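Local coordinates for protein N-acetylmuramoyl-L-alanine amidase XlyA (Bacillus subtilis, PDB 3RDR) that hydrolyses, through the zinc-bearing catalytic domain described here, the link between N-acetylmuramoyl residues and L-amino acid residues in certain cell-wall glycopeptides, at residues Val39-Ala43 with Ala44-Arg48. Residues are numbered along the deposited sequence; the frame is centred on the assembly and turned at random.
Sequences VGADA and AAHAR
Two torsions set the contact between the incoming chain and the start of helix 43-50: in Asp42 a chi1 of 63° tucks CG between N and C, bringing OD2 to the amide of Ala45, while in His46 CG is swung beside the backbone N, opposite C (chi1 -79°), which brings ND1 back to the backbone O of Asp42. Asp42 OD2 takes the amide of Ala45, N to OD2 2.9 Å, meeting that N-H nearly in line with its own C-O bond. The same oxygen rests against the methyl of Ala45, OD2 to CB 3.4 Å, and that CB also reaches Gly40 O.

Asp42 has a second task on its backbone. Its carbonyl O accepts the helical bond from His46 N at 3.1 Å and, in addition, the ring nitrogen His46 ND1 at 2.8 Å. The ring bond is almost straight at the hydrogen (171°); Asp42 O lies in the imidazole plane, whereas ND1 stands well above the carbonyl plane. Two donors from one residue thus grip this oxygen; ND1 carries the hydrogen of the ring bond, which restrains the ring's rotation. Beyond it the CE1 edge of the His46 ring faces Ala41 O (3.6 Å), and Ala41 is the centre of an inverse gamma turn. One step on, Ala47 N bonds to Ala43 O at 3.0 Å.

Asp64 accepts from Ala43 N, and Tyr69 of strand 68-70 packs against Ala43, Ala44 and Ala47. This is a classic aspartate N-cap, beginning the short helix that follows zinc-ligand strand 28-33 in the amidase domain of T7-lysozyme fold.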
loop_
_atom_site.group_PDB
_atom_site.type_symbol
_atom_site.label_atom_id
_atom_site.label_comp_id
_atom_site.label_asym_id
_atom_site.label_seq_id
_atom_site.Cartn_x
_atom_site.Cartn_y
_atom_site.Cartn_z
ATOM N N VAL A 39 -14.056 9.485 -9.694
ATOM C CA VAL A 39 -15.155 8.738 -9.110
ATOM C C VAL A 39 -14.989 7.290 -9.569
ATOM O O VAL A 39 -14.751 7.028 -10.750
ATOM C CB VAL A 39 -16.526 9.298 -9.587
ATOM C CG1 VAL A 39 -16.640 9.200 -11.109
ATOM C CG2 VAL A 39 -17.674 8.544 -8.905
ATOM N N GLY A 40 -15.076 6.357 -8.627
ATOM C CA GLY A 40 -14.937 4.952 -8.967
ATOM C C GLY A 40 -13.539 4.368 -8.837
ATOM O O GLY A 40 -13.370 3.161 -8.981
ATOM N N ALA A 41 -12.536 5.200 -8.571
ATOM C CA ALA A 41 -11.167 4.702 -8.432
ATOM C C ALA A 41 -10.948 4.153 -7.022
ATOM O O ALA A 41 -10.128 4.674 -6.259
ATOM C CB ALA A 41 -10.170 5.819 -8.727
ATOM N N ASP A 42 -11.681 3.093 -6.690
ATOM C CA ASP A 42 -11.598 2.484 -5.370
ATOM C C ASP A 42 -10.701 1.247 -5.330
ATOM O O ASP A 42 -10.009 0.946 -6.301
ATOM C CB ASP A 42 -13.007 2.148 -4.869
ATOM C CG ASP A 42 -13.710 1.119 -5.735
ATOM O OD1 ASP A 42 -14.937 0.966 -5.584
ATOM O OD2 ASP A 42 -13.043 0.458 -6.558
ATOM N N ALA A 43 -10.718 0.538 -4.204
ATOM C CA ALA A 43 -9.876 -0.646 -4.017
ATOM C C ALA A 43 -10.150 -1.762 -5.019
ATOM O O ALA A 43 -9.222 -2.345 -5.569
ATOM C CB ALA A 43 -10.022 -1.175 -2.584
ATOM N N ALA A 44 -11.422 -2.064 -5.250
ATOM C CA ALA A 44 -11.786 -3.107 -6.200
ATOM C C ALA A 44 -11.307 -2.732 -7.601
ATOM O O ALA A 44 -10.821 -3.587 -8.346
ATOM C CB ALA A 44 -13.306 -3.323 -6.198
ATOM N N ALA A 45 -11.436 -1.459 -7.960
ATOM C CA ALA A 45 -11.003 -1.011 -9.283
ATOM C C ALA A 45 -9.496 -1.194 -9.443
ATOM O O ALA A 45 -9.027 -1.624 -10.501
ATOM C CB ALA A 45 -11.391 0.456 -9.511
ATOM N N HIS A 46 -8.730 -0.865 -8.406
ATOM C CA HIS A 46 -7.285 -1.041 -8.483
ATOM C C HIS A 46 -6.935 -2.528 -8.569
ATOM O O HIS A 46 -5.989 -2.905 -9.247
ATOM C CB HIS A 46 -6.582 -0.402 -7.277
ATOM C CG HIS A 46 -6.443 1.086 -7.382
ATOM N ND1 HIS A 46 -7.495 1.952 -7.168
ATOM C CD2 HIS A 46 -5.384 1.860 -7.723
ATOM C CE1 HIS A 46 -7.091 3.193 -7.373
ATOM N NE2 HIS A 46 -5.814 3.165 -7.711
ATOM N N ALA A 47 -7.699 -3.371 -7.881
ATOM C CA ALA A 47 -7.453 -4.813 -7.916
ATOM C C ALA A 47 -7.557 -5.324 -9.352
ATOM O O ALA A 47 -6.762 -6.158 -9.788
ATOM C CB ALA A 47 -8.460 -5.537 -7.036
ATOM N N ARG A 48 -8.551 -4.819 -10.076
ATOM C CA ARG A 48 -8.775 -5.206 -11.464
ATOM C C ARG A 48 -7.654 -4.658 -12.342
ATOM O O ARG A 48 -7.115 -5.367 -13.193
ATOM C CB ARG A 48 -10.132 -4.677 -11.951
ATOM C CG ARG A 48 -10.505 -5.128 -13.358
ATOM C CD ARG A 48 -11.942 -4.762 -13.742
ATOM N NE ARG A 48 -12.141 -3.325 -13.952
ATOM C CZ ARG A 48 -12.477 -2.455 -13.000
ATOM N NH1 ARG A 48 -12.659 -2.859 -11.750
ATOM N NH2 ARG A 48 -12.635 -1.171 -13.301
#